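Local coordinates for putative regulatory protein SCO4313 (Streptomyces coelicolor, PDB 2OI8) that probably acts as a DNA-binding transcriptional regulator of the TetR family, with a helix-turn-helix motif for DNA and a helical C-terminal domain, at residues D88-A93 against A208-L213; A95-A100 against S188-G193; L109-P114 against S178-L183. One frame throughout, in Å; residues are numbered along the deposited sequence.

Interaction 1. Residues D88-A93 against A208-L213; sequences DLAGLA and AELKDL
Ala90 and Leu210 bring their CA atoms to 6.9 Å, the nearest backbone approach between 88-93 and 208-213. The helical parts of the two segments run roughly antiparallel, at 153°, with axes 10.5 Å apart. Every close touch ends on Leu210. Its CG stands anti to the backbone N (chi1 166°), which carries the branched end across the gap between the helices. Leu210 CD1 lies 3.6 Å from Ala93 CB and 3.8 Å from Ala90 CA. The second methyl, Leu210 CD2, packs 4.0 Å from Ala93 CB and 4.3 Å from Ala90 CB, so the fork rests along one turn of the facing helix. The small methyls of the two alanines suit a surface against which a larger branched side chain lies. Leu89 contributes its carbonyl oxygen beside Leu210 CD1; that oxygen already accepts the helix bond from Ala93 N. Phe179 of helix 170-191 packs against Leu89, Ala93 and Leu213, making a third wall. With an alanine in place of Leu210, both methyls go and Ala90 and Ala93 would probably face a gap. No polar bond joins the segments, so what this contact contributes is apolar fit and the burial of methyl groups.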
loop_
_atom_site.group_PDB
_atom_site.type_symbol
_atom_site.label_atom_id
_atom_site.label_comp_id
_atom_site.label_asym_id
_atom_site.label_seq_id
_atom_site.Cartn_x
_atom_site.Cartn_y
_atom_site.Cartn_z
ATOM N N ASP A 88 8.195 -23.308 7.071
ATOM C CA ASP A 88 6.760 -23.231 7.318
ATOM C C ASP A 88 6.340 -21.765 7.113
ATOM O O ASP A 88 7.140 -20.938 6.634
ATOM C CB ASP A 88 6.486 -23.660 8.759
ATOM C CG ASP A 88 7.283 -22.821 9.772
ATOM O OD1 ASP A 88 8.525 -22.663 9.575
ATOM O OD2 ASP A 88 6.664 -22.291 10.737
ATOM N N LEU A 89 5.102 -21.441 7.495
ATOM C CA LEU A 89 4.571 -20.078 7.345
ATOM C C LEU A 89 5.510 -19.003 7.889
ATOM O O LEU A 89 5.689 -17.960 7.260
ATOM C CB LEU A 89 3.175 -19.933 7.971
ATOM C CG LEU A 89 1.960 -20.470 7.211
ATOM C CD1 LEU A 89 0.698 -20.209 8.025
ATOM C CD2 LEU A 89 1.832 -19.887 5.799
ATOM N N ALA A 90 6.109 -19.261 9.050
ATOM C CA ALA A 90 7.091 -18.344 9.617
ATOM C C ALA A 90 8.172 -18.047 8.580
ATOM O O ALA A 90 8.423 -16.893 8.271
ATOM C CB ALA A 90 7.695 -18.915 10.900
ATOM N N GLY A 91 8.765 -19.088 8.005
ATOM C CA GLY A 91 9.874 -18.913 7.075
ATOM C C GLY A 91 9.436 -18.136 5.858
ATOM O O GLY A 91 10.183 -17.292 5.339
ATOM N N LEU A 92 8.210 -18.421 5.425
ATOM C CA LEU A 92 7.596 -17.781 4.276
ATOM C C LEU A 92 7.346 -16.294 4.543
ATOM O O LEU A 92 7.652 -15.456 3.710
ATOM C CB LEU A 92 6.298 -18.508 3.939
ATOM C CG LEU A 92 6.245 -19.574 2.838
ATOM C CD1 LEU A 92 7.537 -20.304 2.619
ATOM C CD2 LEU A 92 5.130 -20.535 3.140
ATOM N N ALA A 93 6.805 -15.986 5.718
ATOM C CA ALA A 93 6.639 -14.626 6.180
ATOM C C ALA A 93 7.973 -13.851 6.167
ATOM O O ALA A 93 8.035 -12.698 5.717
ATOM C CB ALA A 93 6.036 -14.630 7.557
ATOM N N ALA A 208 4.804 -10.163 15.847
ATOM C CA ALA A 208 3.579 -10.367 16.603
ATOM C C ALA A 208 2.457 -10.826 15.666
ATOM O O ALA A 208 1.811 -11.844 15.925
ATOM C CB ALA A 208 3.188 -9.117 17.342
ATOM N N GLU A 209 2.254 -10.103 14.566
ATOM C CA GLU A 209 1.191 -10.432 13.618
ATOM C C GLU A 209 1.347 -11.821 13.024
ATOM O O GLU A 209 0.365 -12.525 12.834
ATOM C CB GLU A 209 1.100 -9.380 12.515
ATOM C CG GLU A 209 0.404 -8.112 12.960
ATOM C CD GLU A 209 -1.053 -8.346 13.282
ATOM O OE1 GLU A 209 -1.861 -8.439 12.343
ATOM O OE2 GLU A 209 -1.408 -8.451 14.475
ATOM N N LEU A 210 2.591 -12.202 12.745
ATOM C CA LEU A 210 2.908 -13.531 12.262
ATOM C C LEU A 210 2.530 -14.564 13.316
ATOM O O LEU A 210 1.779 -15.493 13.041
ATOM C CB LEU A 210 4.398 -13.627 11.921
ATOM C CG LEU A 210 5.048 -15.006 11.709
ATOM C CD1 LEU A 210 4.422 -15.784 10.541
ATOM C CD2 LEU A 210 6.532 -14.826 11.492
ATOM N N LYS A 211 3.044 -14.384 14.526
ATOM C CA LYS A 211 2.803 -15.323 15.610
ATOM C C LYS A 211 1.288 -15.529 15.774
ATOM O O LYS A 211 0.801 -16.648 15.664
ATOM C CB LYS A 211 3.454 -14.815 16.901
ATOM C CG LYS A 211 4.348 -15.828 17.594
ATOM C CD LYS A 211 4.935 -15.300 18.916
ATOM C CE LYS A 211 6.310 -14.630 18.726
ATOM N NZ LYS A 211 6.239 -13.201 18.282
ATOM N N ASP A 212 0.565 -14.429 15.990
ATOM C CA ASP A 212 -0.905 -14.367 16.118
ATOM C C ASP A 212 -1.658 -15.137 15.027
ATOM O O ASP A 212 -2.804 -15.556 15.202
ATOM C CB ASP A 212 -1.309 -12.892 16.039
ATOM C CG ASP A 212 -2.602 -12.586 16.755
ATOM O OD1 ASP A 212 -3.658 -13.149 16.392
ATOM O OD2 ASP A 212 -2.562 -11.729 17.661
ATOM N N LEU A 213 -0.991 -15.306 13.896
ATOM C CA LEU A 213 -1.594 -15.840 12.690
ATOM C C LEU A 213 -1.310 -17.332 12.575
ATOM O O LEU A 213 -2.135 -18.101 12.077
ATOM C CB LEU A 213 -1.010 -15.076 11.505
ATOM C CG LEU A 213 -1.165 -15.455 10.042
ATOM C CD1 LEU A 213 -2.597 -15.267 9.563
ATOM C CD2 LEU A 213 -0.207 -14.559 9.282
#

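Interaction 2. Residues A95-A100 against S188-G193; sequences ALRAWA and SLELAG
Arg97 and Glu190 meet because their torsions send two long side chains across the space between helix 89-102 and helix 170-191. Arg97 has CG anti to the backbone N (chi1 -174°) and runs on extended to NE, whereas Glu190 has CG lodged between its backbone N and carbonyl carbon (chi1 56°) and is extended beyond. The two chains cross at about a right angle, and their charged ends form a salt bridge. The sounder of its bonds runs from Arg97 NH2 to Glu190 OE1 at 2.9 Å; the oxygen lies in the plane of the guanidinium, but the donor approaches it from above the carboxylate plane. Arg97 NH1 is paired with Glu190 OE2, but that bond is modelled very short and its detail is doubtful. The two planes are turned 51° apart, a twisted pairing. Both residue types suit the site: they are long enough to cross the gap, the guanidinium can offer two N-H groups to two carboxylate oxygens, and the place is only partly buried. Glu190 OE1 also bonds Ser202 of helix 202-213, and Arg97 packs on Ser202, Ala203 and Phe206, which ties a third helix to the pair.

Beside the charges, Leu191 CD1 sits 3.8 Å from Ala100 O and 4.2 Å from Ala100 CB; the smallness of alanine lets the leucine methyl come up against the backbone. Tyr107 of helix 104-111 packs on both residues.

Helix 170-191 finishes just here: Gly193, whose positive phi favours glycine, closes it in a Schellman motif, with Gly193 N bonded back to Glu190 O at 3.0 Å. The arrangement is, as modelled, a two-pronged arginine-carboxylate bridge flanking apolar packing at a helix end in the all-helical C-terminal domain of a TetR-type regulator.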
loop_
_atom_site.group_PDB
_atom_site.type_symbol
_atom_site.label_atom_id
_atom_site.label_comp_id
_atom_site.label_asym_id
_atom_site.label_seq_id
_atom_site.Cartn_x
_atom_site.Cartn_y
_atom_site.Cartn_z
ATOM N N ALA A 95 10.675 -14.597 4.350
ATOM C CA ALA A 95 11.051 -14.469 2.943
ATOM C C ALA A 95 10.373 -13.208 2.351
ATOM O O ALA A 95 11.015 -12.359 1.701
ATOM C CB ALA A 95 10.622 -15.716 2.178
ATOM N N LEU A 96 9.087 -13.084 2.628
ATOM C CA LEU A 96 8.301 -11.972 2.106
ATOM C C LEU A 96 8.815 -10.613 2.617
ATOM O O LEU A 96 8.815 -9.652 1.862
ATOM C CB LEU A 96 6.802 -12.162 2.431
ATOM C CG LEU A 96 5.859 -11.045 1.942
ATOM C CD1 LEU A 96 5.920 -10.857 0.390
ATOM C CD2 LEU A 96 4.405 -11.223 2.436
ATOM N N ARG A 97 9.273 -10.565 3.885
ATOM C CA ARG A 97 9.716 -9.321 4.524
ATOM C C ARG A 97 10.957 -8.796 3.835
ATOM O O ARG A 97 11.027 -7.608 3.479
ATOM C CB ARG A 97 9.984 -9.515 6.026
ATOM C CG ARG A 97 10.315 -8.208 6.781
ATOM C CD ARG A 97 10.146 -8.302 8.299
ATOM N NE ARG A 97 10.599 -7.066 8.934
ATOM C CZ ARG A 97 9.827 -5.985 9.104
ATOM N NH1 ARG A 97 8.567 -6.012 8.710
ATOM N NH2 ARG A 97 10.293 -4.867 9.664
ATOM N N ALA A 98 11.909 -9.693 3.623
ATOM C CA ALA A 98 13.218 -9.344 3.051
ATOM C C ALA A 98 13.102 -8.961 1.587
ATOM O O ALA A 98 13.723 -7.994 1.138
ATOM C CB ALA A 98 14.201 -10.500 3.234
ATOM N N TRP A 99 12.298 -9.722 0.849
ATOM C CA TRP A 99 11.990 -9.381 -0.532
ATOM C C TRP A 99 11.379 -7.963 -0.583
ATOM O O TRP A 99 11.786 -7.124 -1.410
ATOM C CB TRP A 99 11.049 -10.415 -1.161
ATOM C CG TRP A 99 10.660 -10.035 -2.554
ATOM C CD1 TRP A 99 11.329 -10.333 -3.699
ATOM C CD2 TRP A 99 9.515 -9.260 -2.952
ATOM N NE1 TRP A 99 10.684 -9.796 -4.790
ATOM C CE2 TRP A 99 9.567 -9.129 -4.359
ATOM C CE3 TRP A 99 8.463 -8.655 -2.258
ATOM C CZ2 TRP A 99 8.607 -8.431 -5.080
ATOM C CZ3 TRP A 99 7.509 -7.962 -2.975
ATOM C CH2 TRP A 99 7.586 -7.859 -4.374
ATOM N N ALA A 100 10.406 -7.701 0.289
ATOM C CA ALA A 100 9.811 -6.372 0.392
ATOM C C ALA A 100 10.865 -5.328 0.746
ATOM O O ALA A 100 11.004 -4.302 0.072
ATOM C CB ALA A 100 8.676 -6.360 1.432
ATOM N N SER A 188 3.634 -2.669 3.943
ATOM C CA SER A 188 3.441 -1.451 3.185
ATOM C C SER A 188 3.241 -0.250 4.086
ATOM O O SER A 188 3.603 0.861 3.727
ATOM C CB SER A 188 2.323 -1.610 2.183
ATOM O OG SER A 188 1.224 -2.174 2.825
ATOM N N LEU A 189 2.721 -0.463 5.288
ATOM C CA LEU A 189 2.675 0.642 6.253
ATOM C C LEU A 189 4.047 1.066 6.642
ATOM O O LEU A 189 4.290 2.249 6.740
ATOM C CB LEU A 189 1.856 0.324 7.506
ATOM C CG LEU A 189 0.334 0.340 7.335
ATOM C CD1 LEU A 189 -0.289 -0.032 8.662
ATOM C CD2 LEU A 189 -0.170 1.715 6.877
ATOM N N GLU A 190 4.964 0.122 6.851
ATOM C CA GLU A 190 6.340 0.534 7.155
ATOM C C GLU A 190 7.058 1.155 5.967
ATOM O O GLU A 190 7.601 2.255 6.097
ATOM C CB GLU A 190 7.180 -0.528 7.882
ATOM C CG GLU A 190 7.331 -1.884 7.261
ATOM C CD GLU A 190 7.728 -2.950 8.312
ATOM O OE1 GLU A 190 8.513 -2.637 9.247
ATOM O OE2 GLU A 190 7.257 -4.111 8.203
ATOM N N LEU A 191 6.997 0.492 4.809
ATOM C CA LEU A 191 7.526 1.036 3.538
ATOM C C LEU A 191 6.885 2.365 3.077
ATOM O O LEU A 191 7.518 3.150 2.368
ATOM C CB LEU A 191 7.399 -0.012 2.428
ATOM C CG LEU A 191 8.312 -1.247 2.559
ATOM C CD1 LEU A 191 8.166 -2.195 1.343
ATOM C CD2 LEU A 191 9.766 -0.798 2.674
ATOM N N ALA A 192 5.628 2.604 3.454
ATOM C CA ALA A 192 4.940 3.850 3.134
ATOM C C ALA A 192 5.292 4.958 4.124
ATOM O O ALA A 192 4.765 6.048 4.021
ATOM C CB ALA A 192 3.410 3.622 3.107
ATOM N N GLY A 193 6.148 4.669 5.102
ATOM C CA GLY A 193 6.633 5.672 6.043
ATOM C C GLY A 193 5.715 5.960 7.226
ATOM O O GLY A 193 5.884 6.987 7.898
#

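Interaction 3. Residues L109-P114 against S178-L183; sequences LIFGTP and SFWSRL
Phe111 and Trp180 make the entire contact, and it is aromatic. Their six-membered rings have centroids 5.7 Å apart and planes at 67°, an oblique meeting. The two side chains cross at about a right angle. Phe111, the last helical residue before Gly112, has CG anti to its carbonyl carbon (chi1 -62°), and the ring reaches across to helix 170-191. Trp180 starts from the other rotation, CG anti to the backbone N (chi1 -160°), which swings the benzo part of the indole to meet it.

The van der Waals touches are few but close. Phe111 CZ lies 3.5 Å from Trp180 CZ2 and 4.0 Å from Trp180 CH2, while Phe111 CE1 is 3.7 Å from Trp180 CZ2. Relative to the phenyl ring, Trp180 CZ2 arrives at the edge, near the ring plane. One face of the Phe111 ring carries Ile110 CG2, 3.4 Å above its centre, which probably limits the ring's rotation. His184, one turn on from Trp180, meets both rings, edge-to-face with the indole, and Gln75 of helix 60-84 packs on both.

Polar bonds lie apart from this pair and lead to the second subunit. Arg182 NE makes a salt bridge with Glu209 of that subunit, whose carboxylate also accepts a hydrogen bond from Ser178 OG. Within 178-183, Ser178 CB sits off-centre over one guanidinium face of Arg182.

Large flat residues suit this place. The backbones stay far apart, with the nearest CA pair, Phe111 and Ser181, at 10.9 Å, and the two large rings of Phe111 and Trp180 bridge that gap. With no hydrogen bond between the segments, the contact itself rests on dispersion and the burial of two apolar rings.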
loop_
_atom_site.group_PDB
_atom_site.type_symbol
_atom_site.label_atom_id
_atom_site.label_comp_id
_atom_site.label_asym_id
_atom_site.label_seq_id
_atom_site.Cartn_x
_atom_site.Cartn_y
_atom_site.Cartn_z
ATOM N N LEU A 109 5.485 -1.134 -7.052
ATOM C CA LEU A 109 5.001 -1.282 -8.410
ATOM C C LEU A 109 3.848 -2.331 -8.428
ATOM O O LEU A 109 2.874 -2.183 -9.157
ATOM C CB LEU A 109 6.174 -1.641 -9.335
ATOM C CG LEU A 109 5.906 -1.659 -10.850
ATOM C CD1 LEU A 109 5.775 -0.254 -11.497
ATOM C CD2 LEU A 109 6.960 -2.483 -11.555
ATOM N N ILE A 110 3.947 -3.372 -7.601
ATOM C CA ILE A 110 2.850 -4.335 -7.446
ATOM C C ILE A 110 1.807 -3.833 -6.426
ATOM O O ILE A 110 0.616 -3.799 -6.714
ATOM C CB ILE A 110 3.351 -5.742 -6.915
ATOM C CG1 ILE A 110 4.382 -6.364 -7.842
ATOM C CG2 ILE A 110 2.140 -6.697 -6.655
ATOM C CD1 ILE A 110 3.985 -6.086 -9.281
ATOM N N PHE A 111 2.259 -3.486 -5.218
ATOM C CA PHE A 111 1.339 -3.325 -4.091
ATOM C C PHE A 111 0.946 -1.894 -3.762
ATOM O O PHE A 111 0.141 -1.667 -2.876
ATOM C CB PHE A 111 1.875 -4.056 -2.858
ATOM C CG PHE A 111 2.009 -5.551 -3.057
ATOM C CD1 PHE A 111 0.887 -6.384 -3.005
ATOM C CD2 PHE A 111 3.250 -6.130 -3.326
ATOM C CE1 PHE A 111 0.999 -7.800 -3.186
ATOM C CE2 PHE A 111 3.380 -7.533 -3.514
ATOM C CZ PHE A 111 2.247 -8.365 -3.448
ATOM N N GLY A 112 1.503 -0.940 -4.489
ATOM C CA GLY A 112 1.341 0.452 -4.174
ATOM C C GLY A 112 0.384 1.134 -5.127
ATOM O O GLY A 112 -0.570 0.528 -5.640
ATOM N N THR A 113 0.628 2.416 -5.343
ATOM C CA THR A 113 -0.244 3.232 -6.142
ATOM C C THR A 113 -0.266 2.752 -7.592
ATOM O O THR A 113 0.770 2.690 -8.241
ATOM C CB THR A 113 0.222 4.687 -6.042
ATOM O OG1 THR A 113 0.387 5.012 -4.652
ATOM C CG2 THR A 113 -0.781 5.651 -6.725
ATOM N N PRO A 114 -1.462 2.436 -8.115
ATOM C CA PRO A 114 -1.576 1.942 -9.489
ATOM C C PRO A 114 -1.020 2.975 -10.484
ATOM O O PRO A 114 -1.049 4.180 -10.209
ATOM C CB PRO A 114 -3.093 1.819 -9.713
ATOM C CG PRO A 114 -3.760 2.021 -8.393
ATOM C CD PRO A 114 -2.763 2.624 -7.449
ATOM N N SER A 178 -5.479 -14.328 4.773
ATOM C CA SER A 178 -5.143 -13.608 6.017
ATOM C C SER A 178 -3.652 -13.365 6.236
ATOM O O SER A 178 -3.248 -12.309 6.739
ATOM C CB SER A 178 -5.690 -14.349 7.233
ATOM O OG SER A 178 -7.036 -13.998 7.466
ATOM N N PHE A 179 -2.847 -14.357 5.897
ATOM C CA PHE A 179 -1.400 -14.223 5.926
ATOM C C PHE A 179 -0.996 -13.110 4.942
ATOM O O PHE A 179 -0.266 -12.182 5.279
ATOM C CB PHE A 179 -0.814 -15.600 5.568
ATOM C CG PHE A 179 0.672 -15.631 5.340
ATOM C CD1 PHE A 179 1.213 -15.247 4.119
ATOM C CD2 PHE A 179 1.525 -16.131 6.322
ATOM C CE1 PHE A 179 2.571 -15.303 3.899
ATOM C CE2 PHE A 179 2.894 -16.201 6.105
ATOM C CZ PHE A 179 3.415 -15.790 4.891
ATOM N N TRP A 180 -1.495 -13.218 3.718
ATOM C CA TRP A 180 -1.211 -12.256 2.670
ATOM C C TRP A 180 -1.547 -10.825 3.127
ATOM O O TRP A 180 -0.712 -9.924 3.063
ATOM C CB TRP A 180 -2.038 -12.628 1.444
ATOM C CG TRP A 180 -1.575 -12.070 0.155
ATOM C CD1 TRP A 180 -2.312 -11.341 -0.728
ATOM C CD2 TRP A 180 -0.282 -12.209 -0.420
ATOM N NE1 TRP A 180 -1.556 -11.008 -1.815
ATOM C CE2 TRP A 180 -0.300 -11.525 -1.654
ATOM C CE3 TRP A 180 0.900 -12.842 -0.014
ATOM C CZ2 TRP A 180 0.818 -11.464 -2.505
ATOM C CZ3 TRP A 180 2.029 -12.773 -0.865
ATOM C CH2 TRP A 180 1.969 -12.085 -2.091
ATOM N N SER A 181 -2.763 -10.623 3.618
ATOM C CA SER A 181 -3.221 -9.270 3.857
ATOM C C SER A 181 -2.628 -8.736 5.132
ATOM O O SER A 181 -2.184 -7.609 5.156
ATOM C CB SER A 181 -4.735 -9.222 3.902
ATOM O OG SER A 181 -5.159 -9.963 5.020
ATOM N N ARG A 182 -2.602 -9.537 6.187
ATOM C CA ARG A 182 -2.002 -9.109 7.453
ATOM C C ARG A 182 -0.525 -8.649 7.352
ATOM O O ARG A 182 -0.157 -7.597 7.903
ATOM C CB ARG A 182 -2.163 -10.189 8.532
ATOM C CG ARG A 182 -3.581 -10.300 9.015
ATOM C CD ARG A 182 -3.762 -11.259 10.174
ATOM N NE ARG A 182 -5.182 -11.595 10.343
ATOM C CZ ARG A 182 -5.658 -12.495 11.209
ATOM N NH1 ARG A 182 -4.843 -13.165 12.008
ATOM N NH2 ARG A 182 -6.960 -12.729 11.273
ATOM N N LEU A 183 0.301 -9.421 6.648
ATOM C CA LEU A 183 1.737 -9.107 6.499
ATOM C C LEU A 183 2.060 -7.965 5.517
ATOM O O LEU A 183 3.069 -7.242 5.673
ATOM C CB LEU A 183 2.504 -10.383 6.118
ATOM C CG LEU A 183 2.367 -11.491 7.171
ATOM C CD1 LEU A 183 3.147 -12.692 6.740
ATOM C CD2 LEU A 183 2.802 -11.040 8.564
#

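Overall arrangement
All three interactions lie in the C-terminal domain. Helix 89-102 takes part in interactions 1 and 2, and helix 170-191 in interactions 2 and 3. Interactions 1 and 3 are buried and apolar, one aliphatic and one aromatic; interaction 2, only partly buried, adds a salt bridge where charges can be accommodated. Interaction 3 lies closest to the centre of the chain, about 8 Å between centres, and interaction 1 farthest, about 18 Å. Leu183 packs on Ala93, linking interactions 1 and 3, while Trp99 touches Phe111 and Leu96 touches Leu183 between interactions 2 and 3. The second subunit meets flanking residues of interactions 1 and 2, but in interaction 3 it also packs on Phe111 itself.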